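Conserved domain protein (Porphyromonas gingivalis, PDB 3PNN) is probably a glycosyltransferase that forms glycosidic linkages, with a Rossmann-like alpha/beta/alpha fold. Local coordinates at residues Phe9-Gly14 with Phe118-Ala123; Arg50-Ile55 with Glu78-Glu83; Asn130-Leu135 with Met215-Phe220; Gly102-Val107 with Ser245-Pro250. One frame throughout, in Å; residues are numbered along the deposited sequence.

Interaction 1: residues Phe9-Gly14 with Phe118-Ala123; sequences FVLAAG and FAVINA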
loop_
_atom_site.group_PDB
_atom_site.type_symbol
_atom_site.label_atom_id
_atom_site.label_comp_id
_atom_site.label_asym_id
_atom_site.label_seq_id
_atom_site.Cartn_x
_atom_site.Cartn_y
_atom_site.Cartn_z
ATOM N N PHE A 9 -1.057 -3.040 -8.482
ATOM C CA PHE A 9 -1.566 -4.120 -7.636
ATOM C C PHE A 9 -2.152 -3.415 -6.428
ATOM O O PHE A 9 -1.426 -2.775 -5.661
ATOM C CB PHE A 9 -0.400 -5.042 -7.242
ATOM C CG PHE A 9 -0.806 -6.321 -6.533
ATOM C CD1 PHE A 9 -2.135 -6.659 -6.340
ATOM C CD2 PHE A 9 0.175 -7.204 -6.077
ATOM C CE1 PHE A 9 -2.495 -7.851 -5.697
ATOM C CE2 PHE A 9 -0.181 -8.389 -5.440
ATOM C CZ PHE A 9 -1.525 -8.706 -5.250
ATOM N N VAL A 10 -3.471 -3.497 -6.283
ATOM C CA VAL A 10 -4.163 -2.791 -5.214
ATOM C C VAL A 10 -4.521 -3.724 -4.055
ATOM O O VAL A 10 -5.204 -4.751 -4.238
ATOM C CB VAL A 10 -5.450 -2.094 -5.739
ATOM C CG1 VAL A 10 -6.175 -1.391 -4.594
ATOM C CG2 VAL A 10 -5.113 -1.102 -6.872
ATOM N N LEU A 11 -4.059 -3.376 -2.852
ATOM C CA LEU A 11 -4.375 -4.162 -1.655
ATOM C C LEU A 11 -5.799 -3.875 -1.169
ATOM O O LEU A 11 -6.028 -2.948 -0.394
ATOM C CB LEU A 11 -3.372 -3.864 -0.536
ATOM C CG LEU A 11 -1.914 -4.153 -0.887
ATOM C CD1 LEU A 11 -1.028 -3.827 0.310
ATOM C CD2 LEU A 11 -1.745 -5.618 -1.301
ATOM N N ALA A 12 -6.747 -4.688 -1.619
ATOM C CA ALA A 12 -8.161 -4.434 -1.356
ATOM C C ALA A 12 -8.810 -5.505 -0.475
ATOM O O ALA A 12 -10.035 -5.587 -0.361
ATOM C CB ALA A 12 -8.916 -4.289 -2.679
ATOM N N ALA A 13 -7.989 -6.318 0.174
ATOM C CA ALA A 13 -8.500 -7.489 0.864
ATOM C C ALA A 13 -9.234 -7.100 2.146
ATOM O O ALA A 13 -10.014 -7.881 2.680
ATOM C CB ALA A 13 -7.367 -8.458 1.150
ATOM N N GLY A 14 -8.988 -5.878 2.618
ATOM C CA GLY A 14 -9.604 -5.388 3.841
ATOM C C GLY A 14 -10.928 -4.663 3.643
ATOM O O GLY A 14 -11.484 -4.122 4.605
ATOM N N PHE A 118 5.735 -4.072 -11.036
ATOM C CA PHE A 118 4.427 -3.713 -10.510
ATOM C C PHE A 118 4.516 -2.800 -9.294
ATOM O O PHE A 118 5.491 -2.857 -8.525
ATOM C CB PHE A 118 3.600 -4.989 -10.179
ATOM C CG PHE A 118 4.173 -5.842 -9.063
ATOM C CD1 PHE A 118 3.623 -5.798 -7.780
ATOM C CD2 PHE A 118 5.211 -6.736 -9.314
ATOM C CE1 PHE A 118 4.138 -6.615 -6.762
ATOM C CE2 PHE A 118 5.726 -7.548 -8.310
ATOM C CZ PHE A 118 5.193 -7.485 -7.036
ATOM N N ALA A 119 3.500 -1.951 -9.144
ATOM C CA ALA A 119 3.313 -1.142 -7.940
ATOM C C ALA A 119 2.384 -1.846 -6.973
ATOM O O ALA A 119 1.485 -2.561 -7.394
ATOM C CB ALA A 119 2.720 0.220 -8.303
ATOM N N VAL A 120 2.611 -1.639 -5.679
ATOM C CA VAL A 120 1.676 -2.059 -4.648
ATOM C C VAL A 120 1.210 -0.803 -3.934
ATOM O O VAL A 120 2.040 0.042 -3.551
ATOM C CB VAL A 120 2.345 -2.995 -3.642
ATOM C CG1 VAL A 120 1.374 -3.302 -2.471
ATOM C CG2 VAL A 120 2.810 -4.286 -4.347
ATOM N N ILE A 121 -0.103 -0.644 -3.802
ATOM C CA ILE A 121 -0.660 0.489 -3.066
ATOM C C ILE A 121 -1.852 0.071 -2.220
ATOM O O ILE A 121 -2.462 -0.981 -2.463
ATOM C CB ILE A 121 -1.150 1.643 -4.010
ATOM C CG1 ILE A 121 -2.344 1.198 -4.868
ATOM C CG2 ILE A 121 -0.006 2.174 -4.874
ATOM C CD1 ILE A 121 -3.129 2.378 -5.510
ATOM N N ASN A 122 -2.183 0.898 -1.227
ATOM C CA ASN A 122 -3.382 0.672 -0.425
ATOM C C ASN A 122 -4.615 1.099 -1.205
ATOM O O ASN A 122 -4.523 1.902 -2.149
ATOM C CB ASN A 122 -3.331 1.463 0.885
ATOM C CG ASN A 122 -2.296 0.936 1.860
ATOM O OD1 ASN A 122 -1.935 -0.249 1.839
ATOM N ND2 ASN A 122 -1.823 1.815 2.741
ATOM N N ALA A 123 -5.772 0.594 -0.786
ATOM C CA ALA A 123 -7.028 0.832 -1.497
ATOM C C ALA A 123 -7.753 2.111 -1.071
ATOM O O ALA A 123 -8.661 2.564 -1.759
ATOM C CB ALA A 123 -7.964 -0.378 -1.330
HETATM O O HOH W 1 -5.903 -0.879 1.881
#
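F9 and F118 lie side by side and point the same way, with F118 CE1 at the edge of the F9 ring, 4.1 Å from F9 CD2. The strands are parallel: F9 N donates to A119 O, and F9 O takes the N-H of I121. The third bond is nearly straight, from L11 N to I121 O at 2.9 Å and 175°. On the F9 face, the fork of L11 meets V120, with L11 CD1 3.7 Å from V120 CG1. On the other face V10 splits its branches: CG2 reaches I121 CG1, and CG1 (chi1 179°) leans along the chain to A123 CB at 3.9 Å. Past these bonds a water bridges the strand ends, donating to L11 O at 3.1 Å and accepting from A123 N. Further out, F132 of helix 129-140 touches I121, and strand 50-55 packs on F9 and V10. The N122 amide is held at both ends, OD1 by N216 ND2 and ND2 by D125. This is the parallel core of the Rossmann-like sheet, and the turn after strand 7-11 is consistent with the glycine-rich loop of nucleotidyltransferase-like enzymes. The chemistry implies a mostly buried, apolar pair with a polar, water-bridged end at N122 and A123.

Interaction 2: residues Arg50-Ile55 with Glu78-Glu83; sequences RLVFVI and ELVFQE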
loop_
_atom_site.group_PDB
_atom_site.type_symbol
_atom_site.label_atom_id
_atom_site.label_comp_id
_atom_site.label_asym_id
_atom_site.label_seq_id
_atom_site.Cartn_x
_atom_site.Cartn_y
_atom_site.Cartn_z
ATOM N N ARG A 50 -2.390 -2.232 -16.444
ATOM C CA ARG A 50 -3.458 -3.106 -15.962
ATOM C C ARG A 50 -3.567 -3.001 -14.452
ATOM O O ARG A 50 -2.607 -2.584 -13.774
ATOM C CB ARG A 50 -3.178 -4.567 -16.351
ATOM C CG ARG A 50 -1.972 -5.170 -15.647
ATOM C CD ARG A 50 -1.410 -6.368 -16.410
ATOM N NE ARG A 50 -1.002 -5.985 -17.756
ATOM C CZ ARG A 50 0.073 -5.253 -18.044
ATOM N NH1 ARG A 50 0.881 -4.816 -17.075
ATOM N NH2 ARG A 50 0.340 -4.953 -19.311
ATOM N N LEU A 51 -4.734 -3.377 -13.933
ATOM C CA LEU A 51 -4.978 -3.406 -12.505
ATOM C C LEU A 51 -5.161 -4.835 -12.019
ATOM O O LEU A 51 -5.835 -5.651 -12.657
ATOM C CB LEU A 51 -6.257 -2.647 -12.160
ATOM C CG LEU A 51 -6.499 -1.277 -12.780
ATOM C CD1 LEU A 51 -7.850 -0.744 -12.245
ATOM C CD2 LEU A 51 -5.356 -0.328 -12.448
ATOM N N VAL A 52 -4.574 -5.129 -10.869
ATOM C CA VAL A 52 -4.881 -6.360 -10.157
ATOM C C VAL A 52 -5.341 -5.988 -8.743
ATOM O O VAL A 52 -4.669 -5.206 -8.056
ATOM C CB VAL A 52 -3.646 -7.297 -10.085
ATOM C CG1 VAL A 52 -3.941 -8.522 -9.203
ATOM C CG2 VAL A 52 -3.223 -7.724 -11.493
ATOM N N PHE A 53 -6.490 -6.526 -8.325
ATOM C CA PHE A 53 -6.986 -6.326 -6.966
ATOM C C PHE A 53 -6.884 -7.630 -6.209
ATOM O O PHE A 53 -7.365 -8.657 -6.688
ATOM C CB PHE A 53 -8.466 -5.903 -6.970
ATOM C CG PHE A 53 -8.713 -4.584 -7.664
ATOM C CD1 PHE A 53 -8.616 -3.389 -6.955
ATOM C CD2 PHE A 53 -9.023 -4.546 -9.018
ATOM C CE1 PHE A 53 -8.843 -2.160 -7.589
ATOM C CE2 PHE A 53 -9.245 -3.321 -9.671
ATOM C CZ PHE A 53 -9.156 -2.130 -8.953
ATOM N N VAL A 54 -6.278 -7.603 -5.025
ATOM C CA VAL A 54 -6.447 -8.747 -4.129
ATOM C C VAL A 54 -7.636 -8.457 -3.206
ATOM O O VAL A 54 -7.666 -7.432 -2.526
ATOM C CB VAL A 54 -5.174 -9.079 -3.318
ATOM C CG1 VAL A 54 -4.665 -7.855 -2.560
ATOM C CG2 VAL A 54 -5.435 -10.272 -2.382
ATOM N N ILE A 55 -8.621 -9.347 -3.224
ATOM C CA ILE A 55 -9.806 -9.223 -2.383
ATOM C C ILE A 55 -10.032 -10.564 -1.683
ATOM O O ILE A 55 -9.141 -11.417 -1.682
ATOM C CB ILE A 55 -11.059 -8.847 -3.212
ATOM C CG1 ILE A 55 -11.386 -9.933 -4.242
ATOM C CG2 ILE A 55 -10.882 -7.484 -3.908
ATOM C CD1 ILE A 55 -12.836 -9.815 -4.782
ATOM N N GLU A 78 -8.083 -7.526 -13.040
ATOM C CA GLU A 78 -8.096 -8.928 -12.637
ATOM C C GLU A 78 -8.227 -9.009 -11.119
ATOM O O GLU A 78 -7.671 -8.164 -10.398
ATOM C CB GLU A 78 -6.819 -9.649 -13.102
ATOM C CG GLU A 78 -6.664 -11.036 -12.468
ATOM C CD GLU A 78 -5.742 -11.982 -13.232
ATOM O OE1 GLU A 78 -4.948 -11.524 -14.086
ATOM O OE2 GLU A 78 -5.818 -13.203 -12.967
ATOM N N LEU A 79 -8.964 -10.014 -10.646
ATOM C CA LEU A 79 -9.082 -10.293 -9.213
ATOM C C LEU A 79 -8.236 -11.497 -8.795
ATOM O O LEU A 79 -8.202 -12.515 -9.486
ATOM C CB LEU A 79 -10.535 -10.578 -8.831
ATOM C CG LEU A 79 -11.544 -9.481 -9.137
ATOM C CD1 LEU A 79 -12.953 -9.924 -8.704
ATOM C CD2 LEU A 79 -11.139 -8.189 -8.449
ATOM N N VAL A 80 -7.535 -11.358 -7.671
ATOM C CA VAL A 80 -6.932 -12.495 -6.982
ATOM C C VAL A 80 -7.470 -12.522 -5.561
ATOM O O VAL A 80 -8.029 -11.532 -5.088
ATOM C CB VAL A 80 -5.378 -12.487 -7.001
ATOM C CG1 VAL A 80 -4.875 -12.514 -8.442
ATOM C CG2 VAL A 80 -4.790 -11.273 -6.235
ATOM N N PHE A 81 -7.337 -13.661 -4.887
ATOM C CA PHE A 81 -8.060 -13.862 -3.631
ATOM C C PHE A 81 -7.162 -14.248 -2.463
ATOM O O PHE A 81 -6.405 -15.214 -2.543
ATOM C CB PHE A 81 -9.146 -14.934 -3.825
ATOM C CG PHE A 81 -10.163 -14.550 -4.853
ATOM C CD1 PHE A 81 -11.290 -13.831 -4.493
ATOM C CD2 PHE A 81 -9.960 -14.863 -6.191
ATOM C CE1 PHE A 81 -12.222 -13.440 -5.453
ATOM C CE2 PHE A 81 -10.880 -14.485 -7.153
ATOM C CZ PHE A 81 -12.015 -13.771 -6.780
ATOM N N GLN A 82 -7.270 -13.504 -1.368
ATOM C CA GLN A 82 -6.519 -13.840 -0.158
ATOM C C GLN A 82 -7.377 -14.685 0.754
ATOM O O GLN A 82 -8.379 -14.203 1.283
ATOM C CB GLN A 82 -6.086 -12.574 0.591
ATOM C CG GLN A 82 -5.298 -12.879 1.882
ATOM C CD GLN A 82 -5.101 -11.661 2.785
ATOM O OE1 GLN A 82 -5.973 -10.793 2.882
ATOM N NE2 GLN A 82 -3.959 -11.610 3.472
ATOM N N GLU A 83 -6.996 -15.950 0.935
ATOM C CA GLU A 83 -7.696 -16.835 1.859
ATOM C C GLU A 83 -6.729 -17.408 2.899
ATOM O O GLU A 83 -5.526 -17.529 2.654
ATOM C CB GLU A 83 -8.421 -17.957 1.106
ATOM C CG GLU A 83 -9.374 -17.479 -0.008
ATOM C CD GLU A 83 -10.501 -16.553 0.481
ATOM O OE1 GLU A 83 -10.951 -16.689 1.644
ATOM O OE2 GLU A 83 -10.947 -15.687 -0.312
#
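I55 meets L79 and F81 at the C-terminal end of two parallel strands. These strands, with helix 60-71 between them, form a beta-alpha-beta unit of the Rossmann-like domain. The side chain of I55 can be followed outward. CB places CG1 between the backbone N and the carbonyl carbon (chi1 62°). I55 CG1 then sits 3.8 Å from F81 CE1, and also lies near V80 O. I55 CD1 touches both neighbours, 3.7 Å from F81 CE1 and 3.9 Å from L79 CD1. I55 and F81 run side by side in the same direction, while L79 slants across I55. On the same face L79 CD2 touches F53 CB at 3.8 Å. F63 of helix 60-71 packs on both I55 and F53, so the helix of the unit covers this face. The other face is made of valines: V80 CG2 meets V54 CB at 3.7 Å and also reaches V52 CG1. Five backbone bonds tie the strands. The one from E78 N to L51 O is bent, at 135°, and the other four are close to straight. Beyond the strand the Q82 amide is gripped from two sides, its OE1 by R56 and its NE2 by H105. Q82 CB rests on V54 CG2 at 3.8 Å, and Q82 N donates to I55 O at 2.8 Å.

Interaction 3: residues Asn130-Leu135 with Met215-Phe220; sequences NGFEVL and MNMWGF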
loop_
_atom_site.group_PDB
_atom_site.type_symbol
_atom_site.label_atom_id
_atom_site.label_comp_id
_atom_site.label_asym_id
_atom_site.label_seq_id
_atom_site.Cartn_x
_atom_site.Cartn_y
_atom_site.Cartn_z
ATOM N N ASN A 130 1.638 12.841 -8.860
ATOM C CA ASN A 130 3.080 12.689 -9.051
ATOM C C ASN A 130 3.678 11.423 -8.413
ATOM O O ASN A 130 4.737 10.946 -8.848
ATOM C CB ASN A 130 3.838 13.938 -8.594
ATOM C CG ASN A 130 5.273 13.923 -9.042
ATOM O OD1 ASN A 130 5.570 14.068 -10.234
ATOM N ND2 ASN A 130 6.174 13.736 -8.099
ATOM N N GLY A 131 3.004 10.884 -7.392
ATOM C CA GLY A 131 3.388 9.604 -6.816
ATOM C C GLY A 131 3.319 8.518 -7.872
ATOM O O GLY A 131 4.262 7.748 -8.063
ATOM N N PHE A 132 2.188 8.440 -8.569
ATOM C CA PHE A 132 2.074 7.503 -9.693
ATOM C C PHE A 132 3.054 7.786 -10.822
ATOM O O PHE A 132 3.568 6.852 -11.448
ATOM C CB PHE A 132 0.634 7.462 -10.218
ATOM C CG PHE A 132 -0.329 6.926 -9.216
ATOM C CD1 PHE A 132 -0.504 5.556 -9.078
ATOM C CD2 PHE A 132 -1.001 7.783 -8.351
ATOM C CE1 PHE A 132 -1.370 5.045 -8.130
ATOM C CE2 PHE A 132 -1.872 7.284 -7.401
ATOM C CZ PHE A 132 -2.058 5.906 -7.284
ATOM N N GLU A 133 3.319 9.061 -11.105
ATOM C CA GLU A 133 4.256 9.398 -12.184
ATOM C C GLU A 133 5.688 8.951 -11.913
ATOM O O GLU A 133 6.326 8.352 -12.781
ATOM C CB GLU A 133 4.235 10.908 -12.495
ATOM C CG GLU A 133 2.879 11.364 -13.064
ATOM C CD GLU A 133 2.798 12.877 -13.243
ATOM O OE1 GLU A 133 3.382 13.629 -12.427
ATOM O OE2 GLU A 133 2.137 13.310 -14.203
ATOM N N VAL A 134 6.210 9.240 -10.725
ATOM C CA VAL A 134 7.595 8.838 -10.454
ATOM C C VAL A 134 7.696 7.315 -10.368
ATOM O O VAL A 134 8.696 6.715 -10.783
ATOM C CB VAL A 134 8.175 9.485 -9.165
ATOM C CG1 VAL A 134 8.230 11.021 -9.325
ATOM C CG2 VAL A 134 7.375 9.071 -7.926
ATOM N N LEU A 135 6.647 6.687 -9.850
ATOM C CA LEU A 135 6.662 5.226 -9.690
ATOM C C LEU A 135 6.622 4.506 -11.034
ATOM O O LEU A 135 7.399 3.564 -11.288
ATOM C CB LEU A 135 5.491 4.785 -8.810
ATOM C CG LEU A 135 5.388 3.314 -8.389
ATOM C CD1 LEU A 135 6.693 2.841 -7.781
ATOM C CD2 LEU A 135 4.237 3.216 -7.392
HETATM N N MSE A 215 4.256 5.055 2.888
HETATM C CA MSE A 215 2.787 5.037 2.967
HETATM C C MSE A 215 2.268 3.814 2.210
HETATM O O MSE A 215 1.122 3.786 1.730
HETATM C CB MSE A 215 2.164 6.332 2.407
HETATM C CG MSE A 215 2.628 7.599 3.146
HETATM SE SE MSE A 215 2.229 7.541 5.065
HETATM C CE MSE A 215 0.301 7.607 4.974
ATOM N N ASN A 216 3.123 2.800 2.130
ATOM C CA ASN A 216 2.808 1.534 1.458
ATOM C C ASN A 216 2.596 1.684 -0.052
ATOM O O ASN A 216 1.749 1.004 -0.632
ATOM C CB ASN A 216 1.599 0.846 2.100
ATOM C CG ASN A 216 1.889 -0.595 2.510
ATOM O OD1 ASN A 216 3.040 -0.966 2.768
ATOM N ND2 ASN A 216 0.832 -1.412 2.594
HETATM N N MSE A 217 3.356 2.579 -0.680
HETATM C CA MSE A 217 3.409 2.654 -2.141
HETATM C C MSE A 217 4.774 2.138 -2.591
HETATM O O MSE A 217 5.778 2.837 -2.450
HETATM C CB MSE A 217 3.194 4.100 -2.622
HETATM C CG MSE A 217 3.300 4.292 -4.146
HETATM SE SE MSE A 217 2.687 6.109 -4.671
HETATM C CE MSE A 217 1.345 5.606 -5.984
ATOM N N TRP A 218 4.812 0.916 -3.128
ATOM C CA TRP A 218 6.080 0.248 -3.459
ATOM C C TRP A 218 6.137 -0.070 -4.939
ATOM O O TRP A 218 5.095 -0.162 -5.596
ATOM C CB TRP A 218 6.141 -1.092 -2.735
ATOM C CG TRP A 218 6.049 -1.005 -1.264
ATOM C CD1 TRP A 218 4.929 -1.127 -0.491
ATOM C CD2 TRP A 218 7.141 -0.802 -0.372
ATOM N NE1 TRP A 218 5.267 -1.005 0.839
ATOM C CE2 TRP A 218 6.619 -0.799 0.934
ATOM C CE3 TRP A 218 8.518 -0.612 -0.555
ATOM C CZ2 TRP A 218 7.426 -0.611 2.062
ATOM C CZ3 TRP A 218 9.327 -0.439 0.571
ATOM C CH2 TRP A 218 8.771 -0.432 1.859
ATOM N N GLY A 219 7.344 -0.287 -5.451
ATOM C CA GLY A 219 7.539 -0.811 -6.799
ATOM C C GLY A 219 8.436 -2.042 -6.741
ATOM O O GLY A 219 9.543 -1.974 -6.201
ATOM N N PHE A 220 7.963 -3.159 -7.290
ATOM C CA PHE A 220 8.695 -4.433 -7.218
ATOM C C PHE A 220 8.824 -5.079 -8.595
ATOM O O PHE A 220 8.168 -4.661 -9.558
ATOM C CB PHE A 220 7.978 -5.432 -6.294
ATOM C CG PHE A 220 7.889 -5.004 -4.834
ATOM C CD1 PHE A 220 9.034 -4.793 -4.075
ATOM C CD2 PHE A 220 6.648 -4.862 -4.220
ATOM C CE1 PHE A 220 8.944 -4.423 -2.735
ATOM C CE2 PHE A 220 6.548 -4.494 -2.884
ATOM C CZ PHE A 220 7.703 -4.285 -2.136
#
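The selenomethionine M217 reaches from its strand to helix 129-140 and sets its methyl on the ring of F132. M217 CE lies over the F132 ring centre, 3.4 Å above the plane, in a CH-pi contact. M217 SE stands above the same face at 5.3 Å from the F132 ring centroid, so this is also a Met-aromatic contact. The chain is extended as far as SE and then bends (chi3 -125°), which turns CE onto the ring. L135 packs just as closely beside it, with L135 CD2 3.5 Å from M217 CG. G131 and G219 bring no side chains of their own: M217 SE comes to 4.1 Å from G131 C, and L135 CD1 to 3.9 Å from G219 CA. Here one helix of the alpha/beta/alpha sandwich lies on the central sheet, at 16° to strand 217-220. I121 of strand 118-122 touches both F132 and M217, and C150 packs on L135. The rest of the helix segment is looser. N130, E133 and V134 do not touch the strand and are partly exposed. W218, though buried, points away from the helix and packs on I249 and V253. W218 NE1 donates to N216 OD1 at 2.9 Å, in the plane of the indole but above the plane of the amide.

Interaction 4: residues Gly102-Val107 with Ser245-Pro250; sequences GTNHAV and SEFFIP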
loop_
_atom_site.group_PDB
_atom_site.type_symbol
_atom_site.label_atom_id
_atom_site.label_comp_id
_atom_site.label_asym_id
_atom_site.label_seq_id
_atom_site.Cartn_x
_atom_site.Cartn_y
_atom_site.Cartn_z
ATOM N N GLY A 102 -1.754 -11.161 6.747
ATOM C CA GLY A 102 -1.080 -9.870 6.682
ATOM C C GLY A 102 -0.859 -9.339 5.271
ATOM O O GLY A 102 -1.070 -10.059 4.295
ATOM N N THR A 103 -0.421 -8.088 5.153
ATOM C CA THR A 103 -0.290 -7.460 3.836
ATOM C C THR A 103 0.660 -8.158 2.861
ATOM O O THR A 103 0.421 -8.134 1.649
ATOM C CB THR A 103 0.117 -5.966 3.915
ATOM O OG1 THR A 103 1.389 -5.849 4.575
ATOM C CG2 THR A 103 -0.938 -5.173 4.673
ATOM N N ASN A 104 1.752 -8.738 3.353
ATOM C CA ASN A 104 2.663 -9.391 2.415
ATOM C C ASN A 104 2.123 -10.773 2.003
ATOM O O ASN A 104 2.475 -11.275 0.945
ATOM C CB ASN A 104 4.112 -9.437 2.933
ATOM C CG ASN A 104 5.143 -9.371 1.807
ATOM O OD1 ASN A 104 5.191 -10.239 0.937
ATOM N ND2 ASN A 104 5.986 -8.350 1.837
ATOM N N HIS A 105 1.231 -11.360 2.805
ATOM C CA HIS A 105 0.527 -12.571 2.358
ATOM C C HIS A 105 -0.477 -12.209 1.248
ATOM O O HIS A 105 -0.609 -12.919 0.256
ATOM C CB HIS A 105 -0.173 -13.289 3.516
ATOM C CG HIS A 105 -1.041 -14.436 3.088
ATOM N ND1 HIS A 105 -2.420 -14.361 3.065
ATOM C CD2 HIS A 105 -0.728 -15.687 2.673
ATOM C CE1 HIS A 105 -2.916 -15.515 2.654
ATOM N NE2 HIS A 105 -1.911 -16.338 2.412
ATOM N N ALA A 106 -1.172 -11.091 1.422
ATOM C CA ALA A 106 -2.019 -10.545 0.362
ATOM C C ALA A 106 -1.237 -10.313 -0.938
ATOM O O ALA A 106 -1.720 -10.639 -2.023
ATOM C CB ALA A 106 -2.688 -9.260 0.828
ATOM N N VAL A 107 -0.028 -9.760 -0.839
ATOM C CA VAL A 107 0.809 -9.566 -2.018
ATOM C C VAL A 107 1.124 -10.895 -2.723
ATOM O O VAL A 107 1.076 -10.987 -3.956
ATOM C CB VAL A 107 2.144 -8.838 -1.670
ATOM C CG1 VAL A 107 3.094 -8.869 -2.860
ATOM C CG2 VAL A 107 1.872 -7.387 -1.258
ATOM N N SER A 245 -0.392 -13.146 14.810
ATOM C CA SER A 245 0.847 -12.818 14.110
ATOM C C SER A 245 0.546 -12.378 12.677
ATOM O O SER A 245 -0.407 -12.866 12.068
ATOM C CB SER A 245 1.798 -14.015 14.112
ATOM O OG SER A 245 1.158 -15.171 13.600
ATOM N N GLU A 246 1.354 -11.455 12.151
ATOM C CA GLU A 246 1.129 -10.905 10.812
ATOM C C GLU A 246 2.417 -10.768 10.017
ATOM O O GLU A 246 3.468 -10.433 10.564
ATOM C CB GLU A 246 0.448 -9.540 10.882
ATOM C CG GLU A 246 -1.030 -9.596 11.234
ATOM C CD GLU A 246 -1.663 -8.218 11.225
ATOM O OE1 GLU A 246 -2.251 -7.836 10.187
ATOM O OE2 GLU A 246 -1.558 -7.513 12.252
ATOM N N PHE A 247 2.306 -11.010 8.715
ATOM C CA PHE A 247 3.434 -10.988 7.786
ATOM C C PHE A 247 3.310 -9.733 6.938
ATOM O O PHE A 247 2.489 -9.683 6.015
ATOM C CB PHE A 247 3.353 -12.252 6.921
ATOM C CG PHE A 247 4.531 -12.475 6.010
ATOM C CD1 PHE A 247 5.813 -12.603 6.519
ATOM C CD2 PHE A 247 4.339 -12.627 4.642
ATOM C CE1 PHE A 247 6.900 -12.839 5.679
ATOM C CE2 PHE A 247 5.420 -12.867 3.792
ATOM C CZ PHE A 247 6.700 -12.970 4.310
ATOM N N PHE A 248 4.114 -8.718 7.267
ATOM C CA PHE A 248 3.976 -7.360 6.718
ATOM C C PHE A 248 5.026 -7.036 5.664
ATOM O O PHE A 248 6.161 -7.497 5.758
ATOM C CB PHE A 248 4.144 -6.324 7.832
ATOM C CG PHE A 248 3.019 -6.299 8.822
ATOM C CD1 PHE A 248 1.744 -5.930 8.429
ATOM C CD2 PHE A 248 3.246 -6.612 10.150
ATOM C CE1 PHE A 248 0.705 -5.895 9.341
ATOM C CE2 PHE A 248 2.212 -6.578 11.069
ATOM C CZ PHE A 248 0.941 -6.218 10.662
ATOM N N ILE A 249 4.667 -6.186 4.702
ATOM C CA ILE A 249 5.614 -5.804 3.654
ATOM C C ILE A 249 6.926 -5.166 4.180
ATOM O O ILE A 249 8.028 -5.589 3.791
ATOM C CB ILE A 249 4.953 -4.886 2.622
ATOM C CG1 ILE A 249 3.808 -5.625 1.918
ATOM C CG2 ILE A 249 5.985 -4.364 1.622
ATOM C CD1 ILE A 249 2.937 -4.695 1.070
ATOM N N PRO A 250 6.818 -4.145 5.056
ATOM C CA PRO A 250 8.028 -3.494 5.590
ATOM C C PRO A 250 8.990 -4.479 6.243
ATOM O O PRO A 250 10.210 -4.314 6.127
ATOM C CB PRO A 250 7.484 -2.547 6.668
ATOM C CG PRO A 250 6.060 -2.355 6.352
ATOM C CD PRO A 250 5.582 -3.578 5.629
#
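N104 lies between F247 and I249, each of which it meets at a different angle. Its amide plane is turned 60° from the ring of F247. N104 CB touches F247 CD2 at 3.6 Å, and CE2 of the ring comes near N104 OD1. The F247 ring reaches this place because its CG is anti to its own backbone N. The side chain of I249 crosses N104 at about a right angle, with N104 ND2 3.5 Å from I249 CG1. Both ends of the amide are held by helix 223-239: ND2 bonds to Y224 and OD1 to S228. This fixes the rotation of a buried polar group.

T103 also stands across I249. Its hydroxyl sits between its own N and carbonyl carbon (chi1 60°). T103 OG1 accepts from I249 N at 3.3 Å. T103 OG1 also lies at the edge of the F248 ring, 3.9 Å from F248 CD1. V107 crosses I249 at its tip, with V107 CG2 3.7 Å from I249 CD1. On the backbone side, N104 N donates to F247 O at 2.9 Å, with the donor tilted from the carbonyl plane. G102, with no side chain, lets its main chain lie against F247 O, and its backbone angles are of the kind glycine takes.

The first turns of two helices thus meet start to start. G102 and F248 hold the two N-cap positions, and each segment accepts an N-H from the other helix's first turn.

Overall arrangement
All four contacts centre on the Rossmann-like sheet. Strand 7-11 pairs with strand 118-122 in interaction 1 and with strand 50-55 of interaction 2, whose centre is about 8 Å away. Strand 118-122 pairs antiparallel with strand 217-220 of interaction 3, its centre about 11 Å off. Interaction 4 packs helix starts against the F9 and V120 face, about 12 Å from interaction 1. It joins interaction 2 through Q82 and H105, and interaction 3 through I249. Along the chain interaction 2 falls within the span of interaction 1, and interaction 3 within that of interaction 4, while the spans of interactions 1 and 4 cross. Distant parts of the sequence are thus brought together round the parallel strands.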